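Local coordinates for LPXTG cell wall surface protein (PDB 4IGB) that probably acts as a peptidoglycan-anchored surface adhesin, of which this chain is the N-terminal region with the N1 and N2 domains, at residues A107-N112 against M269-S274; A178-A183 against T188-V193; F211-Y216 against L260-N265; K324-A329 against D418-P423. One frame throughout, in Å; residues are numbered along the deposited sequence.

How the contacts relate
Contacts 1, 2 and 3 lie in the N-terminal domain, while contact 4 lies in the N2 domain. Contacts 2 and 3 are buried; contacts 1 and 4 are only partly so. Contacts 1 and 2 share the middle of the eight-stranded sheet, where strand 170-182 runs between 103-118 and 268-274. Contacts 1 and 3 share it too, since strands 268-274 and 210-214 are neighbours. Contact 3 is purely apolar and joins that sheet to the five-stranded one. Contact 2 mixes apolar packing with two direct hydrogen bonds. Contacts 1 and 4 are small; their polar groups meet through a shared third residue or a water. R263 of contact 3 and D418 of contact 4 form an interdomain salt bridge.

Contact 1 (A107-N112 against M269-S274); sequences AYLNFN and MNFGYS
Segments A107-N112 and M269-S274 are not direct sheet partners. Strand 170-182 lies between them and is antiparallel to both, so the two run in the same general direction. The closest CA atoms, of N112 and N270, are 9.1 Å apart, about two strand spacings. No hydrogen bond joins the segments, and the side chains meet across the middle strand on each of its faces. On one face L109 reaches F271, with L109 CD1 4.3 Å from F271 CE1. The methyl comes to the edge of the ring, near its plane. On the other face the amides of N112 and N270 approach, their planes 82° apart. N112 ND2 lies 3.7 Å from N270 ND2. Two donors come this near because both bond to D175 OD1. N112 ND2 also bonds T177 OG1, and N270 ND2 also bonds V176 O. N270 OD1 accepts from K214 NZ. N110 steadies the first amide: N110 ND2 donates to N112 OD1 at 2.9 Å. N112 OD1 lies in the plane of the N110 amide, while N110 ND2 stands above the N112 carbonyl plane, 39° out of it. The inner pair belongs to the core of a beta sandwich. L109 and F271 rest on V176 of the middle strand. L109 also touches F150 and F271 touches I152, both of strand 149-153, which belongs to the facing six-stranded sheet.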
# COMPACT_ATOMS: atom_id res chain seq x y z
N ALA B 107 2.70 3.30 10.02
CA ALA B 107 3.63 3.03 8.94
C ALA B 107 5.06 3.00 9.45
O ALA B 107 5.43 3.73 10.37
CB ALA B 107 3.50 4.08 7.85
N TYR B 108 5.86 2.13 8.85
CA TYR B 108 7.28 2.10 9.13
C TYR B 108 8.00 2.30 7.81
O TYR B 108 7.63 1.71 6.80
CB TYR B 108 7.66 0.77 9.78
CG TYR B 108 7.00 0.61 11.13
CD1 TYR B 108 7.67 0.96 12.29
CD2 TYR B 108 5.69 0.18 11.23
CE1 TYR B 108 7.07 0.84 13.53
CE2 TYR B 108 5.07 0.05 12.47
CZ TYR B 108 5.77 0.40 13.61
OH TYR B 108 5.18 0.30 14.84
N LEU B 109 9.01 3.16 7.82
CA LEU B 109 9.78 3.43 6.62
C LEU B 109 11.26 3.27 6.97
O LEU B 109 11.84 4.09 7.68
CB LEU B 109 9.50 4.85 6.10
CG LEU B 109 9.98 5.14 4.69
CD1 LEU B 109 9.24 4.25 3.72
CD2 LEU B 109 9.79 6.62 4.33
N ASN B 110 11.86 2.20 6.48
CA ASN B 110 13.25 1.93 6.76
C ASN B 110 14.14 2.10 5.53
O ASN B 110 13.90 1.49 4.48
CB ASN B 110 13.42 0.53 7.38
CG ASN B 110 14.79 0.36 8.02
OD1 ASN B 110 15.09 0.97 9.04
ND2 ASN B 110 15.64 -0.45 7.40
N PHE B 111 15.14 2.96 5.66
CA PHE B 111 16.18 3.06 4.65
C PHE B 111 17.19 1.98 4.95
O PHE B 111 17.98 2.09 5.88
CB PHE B 111 16.82 4.46 4.63
CG PHE B 111 15.94 5.50 4.02
CD1 PHE B 111 14.88 6.04 4.73
CD2 PHE B 111 16.15 5.91 2.71
CE1 PHE B 111 14.04 6.98 4.16
CE2 PHE B 111 15.30 6.86 2.12
CZ PHE B 111 14.26 7.40 2.86
N ASN B 112 17.16 0.92 4.15
CA ASN B 112 18.07 -0.20 4.35
C ASN B 112 19.46 0.20 3.93
O ASN B 112 20.44 -0.22 4.53
CB ASN B 112 17.59 -1.39 3.53
CG ASN B 112 16.15 -1.75 3.83
OD1 ASN B 112 15.79 -1.98 4.99
ND2 ASN B 112 15.30 -1.75 2.80
N MET B 269 6.55 -3.46 1.26
CA MET B 269 7.18 -3.42 -0.04
C MET B 269 8.60 -2.92 0.12
O MET B 269 8.83 -1.91 0.80
CB MET B 269 6.39 -2.50 -0.99
CG MET B 269 6.74 -2.67 -2.47
SD MET B 269 5.60 -1.83 -3.62
CE MET B 269 3.99 -2.35 -3.03
N ASN B 270 9.55 -3.62 -0.48
CA ASN B 270 10.94 -3.16 -0.51
C ASN B 270 11.17 -2.53 -1.88
O ASN B 270 11.37 -3.22 -2.87
CB ASN B 270 11.90 -4.33 -0.25
CG ASN B 270 13.37 -3.93 -0.31
OD1 ASN B 270 14.28 -4.77 -0.36
ND2 ASN B 270 13.60 -2.63 -0.32
N PHE B 271 11.09 -1.21 -1.93
CA PHE B 271 11.28 -0.47 -3.17
C PHE B 271 12.60 0.26 -3.16
O PHE B 271 13.35 0.21 -2.18
CB PHE B 271 10.14 0.53 -3.41
CG PHE B 271 10.09 1.66 -2.40
CD1 PHE B 271 9.51 1.48 -1.15
CD2 PHE B 271 10.64 2.91 -2.70
CE1 PHE B 271 9.47 2.52 -0.22
CE2 PHE B 271 10.59 3.95 -1.78
CZ PHE B 271 10.01 3.76 -0.54
N GLY B 272 12.90 0.94 -4.25
CA GLY B 272 14.13 1.68 -4.36
C GLY B 272 13.87 2.85 -5.28
O GLY B 272 12.86 2.90 -5.98
N TYR B 273 14.78 3.81 -5.26
CA TYR B 273 14.69 4.97 -6.13
C TYR B 273 16.11 5.39 -6.43
O TYR B 273 16.94 5.45 -5.53
CB TYR B 273 13.98 6.12 -5.41
CG TYR B 273 13.94 7.41 -6.21
CD1 TYR B 273 12.97 7.62 -7.20
CD2 TYR B 273 14.86 8.44 -5.98
CE1 TYR B 273 12.93 8.80 -7.93
CE2 TYR B 273 14.82 9.63 -6.70
CZ TYR B 273 13.85 9.80 -7.68
OH TYR B 273 13.81 10.97 -8.40
N SER B 274 16.39 5.68 -7.70
CA SER B 274 17.69 6.27 -8.01
C SER B 274 17.51 7.54 -8.83
O SER B 274 16.58 7.65 -9.63
CB SER B 274 18.63 5.27 -8.70
OG SER B 274 18.18 4.90 -9.99

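Contact 2 (A178-A183 against T188-V193)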
# COMPACT_ATOMS: atom_id res chain seq x y z
N ALA B 178 8.88 -0.06 3.09
CA ALA B 178 7.73 0.56 3.71
C ALA B 178 6.82 -0.55 4.17
O ALA B 178 6.68 -1.59 3.51
CB ALA B 178 7.01 1.46 2.71
N GLU B 179 6.17 -0.34 5.30
CA GLU B 179 5.29 -1.34 5.87
C GLU B 179 4.19 -0.66 6.65
O GLU B 179 4.45 0.31 7.37
CB GLU B 179 6.06 -2.30 6.79
CG GLU B 179 5.19 -3.40 7.39
CD GLU B 179 5.89 -4.17 8.51
OE1 GLU B 179 7.12 -4.28 8.51
OE2 GLU B 179 5.19 -4.66 9.41
N ILE B 180 2.97 -1.16 6.50
CA ILE B 180 1.85 -0.73 7.32
C ILE B 180 1.47 -1.86 8.26
O ILE B 180 1.60 -3.03 7.93
CB ILE B 180 0.64 -0.31 6.46
CG1 ILE B 180 0.33 -1.38 5.39
CG2 ILE B 180 0.93 1.02 5.80
CD1 ILE B 180 -0.96 -1.09 4.58
N ARG B 181 0.97 -1.50 9.44
CA ARG B 181 0.84 -2.44 10.54
C ARG B 181 -0.29 -1.98 11.45
O ARG B 181 -0.36 -0.80 11.78
CB ARG B 181 2.16 -2.40 11.33
CG ARG B 181 2.52 -3.63 12.09
CD ARG B 181 3.83 -3.40 12.87
NE ARG B 181 5.04 -3.48 12.04
CZ ARG B 181 6.26 -3.23 12.51
NH1 ARG B 181 6.43 -2.89 13.79
NH2 ARG B 181 7.31 -3.32 11.72
N TYR B 182 -1.19 -2.88 11.85
CA TYR B 182 -2.13 -2.53 12.90
C TYR B 182 -1.38 -2.27 14.23
O TYR B 182 -0.58 -3.10 14.70
CB TYR B 182 -3.18 -3.62 13.10
CG TYR B 182 -4.15 -3.80 11.95
CD1 TYR B 182 -4.79 -2.71 11.38
CD2 TYR B 182 -4.42 -5.06 11.42
CE1 TYR B 182 -5.68 -2.87 10.32
CE2 TYR B 182 -5.30 -5.24 10.37
CZ TYR B 182 -5.93 -4.13 9.81
OH TYR B 182 -6.82 -4.30 8.75
N ALA B 183 -1.68 -1.15 14.86
CA ALA B 183 -1.05 -0.81 16.12
C ALA B 183 -1.41 -1.82 17.20
O ALA B 183 -0.61 -2.08 18.09
CB ALA B 183 -1.44 0.60 16.55
N THR B 188 -1.90 -8.09 10.12
CA THR B 188 -2.21 -7.02 9.17
C THR B 188 -2.57 -7.63 7.81
O THR B 188 -1.70 -8.08 7.08
CB THR B 188 -1.04 -6.01 9.03
OG1 THR B 188 -0.69 -5.50 10.33
CG2 THR B 188 -1.44 -4.84 8.12
N ASP B 189 -3.87 -7.63 7.51
CA ASP B 189 -4.41 -8.17 6.26
C ASP B 189 -4.36 -7.13 5.12
O ASP B 189 -4.71 -7.44 3.98
CB ASP B 189 -5.86 -8.62 6.48
CG ASP B 189 -6.68 -7.62 7.32
OD1 ASP B 189 -6.26 -6.45 7.48
OD2 ASP B 189 -7.76 -8.00 7.85
N LEU B 190 -3.95 -5.92 5.44
CA LEU B 190 -3.88 -4.85 4.43
C LEU B 190 -2.79 -5.11 3.41
O LEU B 190 -1.71 -5.58 3.74
CB LEU B 190 -3.63 -3.50 5.10
CG LEU B 190 -4.63 -3.10 6.19
CD1 LEU B 190 -4.24 -1.79 6.83
CD2 LEU B 190 -6.06 -3.03 5.62
N LYS B 191 -3.08 -4.78 2.15
CA LYS B 191 -2.11 -4.94 1.08
C LYS B 191 -1.58 -3.58 0.65
O LYS B 191 -2.28 -2.77 0.03
CB LYS B 191 -2.72 -5.70 -0.10
CG LYS B 191 -3.23 -7.10 0.28
CD LYS B 191 -2.13 -7.98 0.87
CE LYS B 191 -2.75 -9.22 1.51
NZ LYS B 191 -1.77 -10.01 2.31
N LEU B 192 -0.32 -3.33 0.98
CA LEU B 192 0.25 -2.02 0.75
C LEU B 192 0.21 -1.67 -0.72
O LEU B 192 0.60 -2.46 -1.56
CB LEU B 192 1.71 -1.99 1.21
CG LEU B 192 2.40 -0.67 0.89
CD1 LEU B 192 1.73 0.49 1.65
CD2 LEU B 192 3.90 -0.76 1.22
N VAL B 193 -0.24 -0.46 -1.03
CA VAL B 193 -0.18 0.04 -2.39
C VAL B 193 0.76 1.23 -2.50
O VAL B 193 0.79 2.11 -1.62
CB VAL B 193 -1.58 0.42 -2.93
CG1 VAL B 193 -1.47 1.18 -4.25
CG2 VAL B 193 -2.43 -0.82 -3.07
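Y182 and I180 bury equal and largest shares of surface here, and T188 comes next. The ring of Y182 lies against segment T188-V193. T188 CG2 sits over one of its faces, and L190 CD1 approaches Y182 CE1 at 3.9 Å. T188 also grips the backbone beside the ring: Y182 N donates to T188 OG1 at 3.1 Å, with an N-H...O angle of 162°. With OG1 anti to its own carbonyl carbon (chi1 -55°), T188 turns the hydroxyl to this N-H and brings CG2 against I180 O. At the far end of the ring, Y182 OH donates to D189 OD1 at 2.6 Å. D189 OD1 accepts through its syn lone pair, with ring and carboxylate planes 79° apart. The chain thus leaves central strand 170-182 of the eight-stranded sheet and folds back along it as a loop. It then enters short strand 193-194 of the five-stranded sheet. I180 fills the angle between strand and loop. I180 CD1 lies 3.6 Å from L190 CB, the two side chains crossing at about a right angle. I180 CG2 is 4.3 Å from L192 CD1. Beyond it, L192 CD2 lies 4.1 Å from A178 CB. K103 makes a cation-pi contact with the Y182 ring, and I287 of strand 280-287 touches both I180 and L190.

Contact 3 (F211-Y216 against L260-N265); sequences FYVKNY and LALRSN
L262 carries this contact alone on its side, meeting F211, V213 and Y216 of segment F211-Y216. The second segment starts at L260, which points toward the first but does not quite touch it; its side chain rests on W242. A261 follows and packs on L327 of the N2 domain. L262 then points back toward strand 210-214 and forks between its three partners. One branch, L262 CD1, lies 3.6 Å from F211 CE2 and 4.2 Å from V213 CG2. The other, L262 CD2, lies 3.9 Å from Y216 CE1. F211 and L262 approach from opposite directions, whereas Y216 and L262 cross at about a right angle. Y216 can take part because a type II beta turn from V213 to Y216 brings the chain round at the end of the strand. Its CG is anti to the backbone N (chi1 170°), which carries the ring back toward L262. The hydroxyl of Y216 bonds E16. After L262 comes R263, whose side chain goes to E288, N221 and D418, the last in the N2 domain. S264 follows, with its OG bonded to S266, S268 and D219. N265 ends the segment, and its carbonyl accepts from K191 NZ. The two strands belong to different sheets, so the contact is sheet-to-sheet core packing in the N-terminal domain. No hydrogen bond crosses it. Its hold therefore rests on apolar burial and the fit of one branched leucine among two rings and a valine, while the polar groups nearby find their partners beyond it.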
# COMPACT_ATOMS: atom_id res chain seq x y z
N PHE B 211 12.52 4.17 -10.46
CA PHE B 211 11.86 3.56 -9.30
C PHE B 211 11.96 2.06 -9.47
O PHE B 211 11.76 1.54 -10.58
CB PHE B 211 10.37 3.93 -9.28
CG PHE B 211 9.59 3.28 -8.14
CD1 PHE B 211 9.61 3.84 -6.86
CD2 PHE B 211 8.83 2.15 -8.36
CE1 PHE B 211 8.89 3.25 -5.81
CE2 PHE B 211 8.11 1.56 -7.32
CZ PHE B 211 8.14 2.11 -6.04
N TYR B 212 12.28 1.34 -8.40
CA TYR B 212 12.32 -0.11 -8.51
C TYR B 212 11.73 -0.85 -7.33
O TYR B 212 11.59 -0.29 -6.25
CB TYR B 212 13.73 -0.59 -8.80
CG TYR B 212 14.78 -0.32 -7.75
CD1 TYR B 212 15.64 0.77 -7.87
CD2 TYR B 212 14.95 -1.18 -6.67
CE1 TYR B 212 16.63 1.01 -6.93
CE2 TYR B 212 15.94 -0.96 -5.74
CZ TYR B 212 16.77 0.13 -5.86
OH TYR B 212 17.75 0.34 -4.92
N VAL B 213 11.37 -2.10 -7.56
CA VAL B 213 10.88 -2.97 -6.51
C VAL B 213 11.76 -4.20 -6.52
O VAL B 213 11.86 -4.88 -7.54
CB VAL B 213 9.44 -3.38 -6.76
CG1 VAL B 213 8.96 -4.37 -5.70
CG2 VAL B 213 8.54 -2.14 -6.83
N LYS B 214 12.43 -4.45 -5.41
CA LYS B 214 13.23 -5.66 -5.25
C LYS B 214 12.32 -6.88 -5.12
O LYS B 214 11.23 -6.78 -4.58
CB LYS B 214 14.14 -5.53 -4.02
CG LYS B 214 15.35 -4.61 -4.28
CD LYS B 214 16.00 -4.17 -2.99
CE LYS B 214 16.58 -5.33 -2.17
NZ LYS B 214 16.92 -4.84 -0.78
N ASN B 215 12.76 -8.03 -5.65
CA ASN B 215 11.97 -9.25 -5.53
C ASN B 215 10.56 -9.03 -6.09
O ASN B 215 9.56 -9.56 -5.60
CB ASN B 215 11.94 -9.67 -4.06
CG ASN B 215 11.77 -11.15 -3.86
OD1 ASN B 215 11.32 -11.59 -2.79
ND2 ASN B 215 12.12 -11.94 -4.87
N TYR B 216 10.50 -8.23 -7.15
CA TYR B 216 9.23 -7.77 -7.71
C TYR B 216 8.17 -8.85 -7.92
O TYR B 216 7.07 -8.74 -7.38
CB TYR B 216 9.52 -7.03 -9.02
CG TYR B 216 8.32 -6.68 -9.87
CD1 TYR B 216 7.24 -5.98 -9.33
CD2 TYR B 216 8.29 -7.00 -11.22
CE1 TYR B 216 6.15 -5.64 -10.12
CE2 TYR B 216 7.21 -6.66 -12.02
CZ TYR B 216 6.14 -5.98 -11.47
OH TYR B 216 5.07 -5.63 -12.26
N LEU B 260 2.71 4.67 -12.13
CA LEU B 260 2.07 3.36 -12.13
C LEU B 260 1.59 3.03 -10.73
O LEU B 260 1.90 3.75 -9.79
CB LEU B 260 3.04 2.28 -12.61
CG LEU B 260 4.27 2.01 -11.73
CD1 LEU B 260 4.78 0.59 -11.93
CD2 LEU B 260 5.38 3.01 -12.02
N ALA B 261 0.83 1.94 -10.60
CA ALA B 261 0.30 1.53 -9.31
C ALA B 261 0.64 0.07 -9.04
O ALA B 261 0.53 -0.77 -9.94
CB ALA B 261 -1.21 1.74 -9.24
N LEU B 262 1.03 -0.20 -7.81
CA LEU B 262 1.49 -1.52 -7.38
C LEU B 262 0.80 -1.93 -6.09
O LEU B 262 0.85 -1.20 -5.08
CB LEU B 262 3.01 -1.48 -7.15
CG LEU B 262 3.91 -1.05 -8.32
CD1 LEU B 262 4.99 -0.10 -7.87
CD2 LEU B 262 4.55 -2.27 -8.98
N ARG B 263 0.14 -3.08 -6.12
CA ARG B 263 -0.45 -3.68 -4.94
C ARG B 263 0.42 -4.85 -4.49
O ARG B 263 0.62 -5.80 -5.23
CB ARG B 263 -1.87 -4.17 -5.23
CG ARG B 263 -2.47 -5.03 -4.09
CD ARG B 263 -3.51 -5.99 -4.62
NE ARG B 263 -4.71 -5.32 -5.14
CZ ARG B 263 -5.60 -5.94 -5.92
NH1 ARG B 263 -5.40 -7.21 -6.26
NH2 ARG B 263 -6.68 -5.30 -6.34
N SER B 264 0.98 -4.74 -3.28
CA SER B 264 1.84 -5.79 -2.73
C SER B 264 1.10 -7.10 -2.43
O SER B 264 -0.12 -7.12 -2.29
CB SER B 264 2.55 -5.30 -1.46
OG SER B 264 3.32 -6.34 -0.87
N ASN B 265 1.85 -8.19 -2.34
CA ASN B 265 1.33 -9.42 -1.75
C ASN B 265 1.11 -9.30 -0.24
O ASN B 265 0.42 -10.13 0.35
CB ASN B 265 2.32 -10.58 -1.99
CG ASN B 265 2.28 -11.08 -3.41
OD1 ASN B 265 1.25 -10.97 -4.08
ND2 ASN B 265 3.39 -11.65 -3.88

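Contact 4 (K324-A329 against D418-P423); sequences KDILAA and DNLSAP
I326 and L420 make the one direct apolar touch between these segments, I326 CG2 lying 3.6 Å from L420 CD1. Each side chain points toward the other segment, and their directions are oblique. In I326, CG1 stands between the backbone N and the carbonyl carbon (chi1 54°). That places CG2 beside the backbone N, and this short branch is the one that touches. L420 reaches out with an extended end, its chi2 near 177° carrying CD1 forward. The second link is polar and passes through a water. The water donates to A328 O at 2.8 Å and to D418 OD2 at a short 2.5 Å. D418 has a positive phi (44°) in the turn between strands 409-417 and 420-423. Its carboxylate has several partners. OD2 also forms a salt bridge with R263 of the N-terminal domain, and OD1 accepts from S331 N. These partners probably favour the charged form. At the other end of the loop, K324 NZ bridges to D325 OD1 at 3.2 Å and to D27 as well. Segment K324-A329 is a loop between strands 310-317 and 333-338. Segment D418-P423 holds the end of a turn and strand 420-423, which pairs with 409-417. I326 packs on V417 of that strand, and both I326 and L420 touch E288. L420 also meets R263 of strand 261-264, so the contact lies at the border of the two domains.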
# COMPACT_ATOMS: atom_id res chain seq x y z
N LYS B 324 -11.46 2.20 -9.48
CA LYS B 324 -11.85 3.29 -8.58
C LYS B 324 -11.45 2.97 -7.14
O LYS B 324 -10.55 3.61 -6.60
CB LYS B 324 -13.37 3.52 -8.67
CG LYS B 324 -13.92 4.55 -7.69
CD LYS B 324 -15.46 4.55 -7.71
CE LYS B 324 -16.06 5.59 -6.77
NZ LYS B 324 -15.76 5.30 -5.34
N ASP B 325 -12.11 1.99 -6.53
CA ASP B 325 -11.80 1.56 -5.17
C ASP B 325 -10.62 0.60 -5.14
O ASP B 325 -9.81 0.64 -4.22
CB ASP B 325 -13.00 0.85 -4.56
CG ASP B 325 -14.22 1.73 -4.51
OD1 ASP B 325 -14.06 2.92 -4.16
OD2 ASP B 325 -15.33 1.24 -4.80
N ILE B 326 -10.57 -0.28 -6.14
CA ILE B 326 -9.47 -1.24 -6.31
C ILE B 326 -8.83 -1.01 -7.68
O ILE B 326 -9.48 -0.46 -8.59
CB ILE B 326 -9.95 -2.70 -6.21
CG1 ILE B 326 -11.11 -2.94 -7.18
CG2 ILE B 326 -10.39 -3.02 -4.77
CD1 ILE B 326 -11.61 -4.38 -7.23
N LEU B 327 -7.58 -1.44 -7.84
CA LEU B 327 -6.79 -1.07 -9.01
C LEU B 327 -7.33 -1.63 -10.33
O LEU B 327 -7.11 -1.04 -11.39
CB LEU B 327 -5.34 -1.52 -8.85
CG LEU B 327 -4.56 -0.89 -7.69
CD1 LEU B 327 -3.18 -1.51 -7.62
CD2 LEU B 327 -4.45 0.62 -7.88
N ALA B 328 -8.01 -2.77 -10.26
CA ALA B 328 -8.54 -3.40 -11.47
C ALA B 328 -9.56 -4.46 -11.11
O ALA B 328 -9.69 -4.84 -9.94
CB ALA B 328 -7.43 -4.01 -12.29
N ALA B 329 -10.28 -4.93 -12.12
CA ALA B 329 -11.32 -5.92 -11.92
C ALA B 329 -10.74 -7.13 -11.22
O ALA B 329 -9.65 -7.58 -11.55
CB ALA B 329 -11.96 -6.30 -13.26
N ASP B 418 -9.65 -10.60 -4.76
CA ASP B 418 -8.25 -11.01 -4.98
C ASP B 418 -7.59 -11.34 -3.64
O ASP B 418 -8.13 -12.14 -2.89
CB ASP B 418 -7.46 -9.96 -5.76
CG ASP B 418 -7.96 -9.78 -7.18
OD1 ASP B 418 -8.78 -10.62 -7.63
OD2 ASP B 418 -7.53 -8.82 -7.85
N ASN B 419 -6.45 -10.73 -3.33
CA ASN B 419 -5.79 -10.98 -2.04
C ASN B 419 -6.17 -9.95 -0.96
O ASN B 419 -5.58 -9.94 0.12
CB ASN B 419 -4.25 -11.03 -2.20
CG ASN B 419 -3.68 -9.70 -2.67
OD1 ASN B 419 -4.39 -8.89 -3.28
ND2 ASN B 419 -2.39 -9.47 -2.38
N LEU B 420 -7.13 -9.08 -1.26
CA LEU B 420 -7.62 -8.13 -0.26
C LEU B 420 -8.56 -8.82 0.73
O LEU B 420 -9.12 -9.87 0.44
CB LEU B 420 -8.35 -6.95 -0.91
CG LEU B 420 -7.53 -6.30 -2.03
CD1 LEU B 420 -8.29 -5.17 -2.70
CD2 LEU B 420 -6.17 -5.82 -1.47
N SER B 421 -8.71 -8.20 1.90
CA SER B 421 -9.56 -8.74 2.94
C SER B 421 -10.34 -7.61 3.56
O SER B 421 -9.81 -6.53 3.71
CB SER B 421 -8.71 -9.36 4.04
OG SER B 421 -8.57 -10.74 3.82
N ALA B 422 -11.59 -7.88 3.92
CA ALA B 422 -12.36 -6.96 4.74
C ALA B 422 -13.29 -7.73 5.66
O ALA B 422 -14.28 -8.29 5.22
CB ALA B 422 -13.16 -6.02 3.87
N PRO B 423 -12.98 -7.75 6.96
CA PRO B 423 -13.89 -8.42 7.89
C PRO B 423 -15.11 -7.58 8.18
O PRO B 423 -15.03 -6.36 8.17
CB PRO B 423 -13.06 -8.58 9.17
CG PRO B 423 -11.77 -7.78 8.94
CD PRO B 423 -11.92 -7.00 7.66
O HOH W 1 -8.69 -6.56 -8.04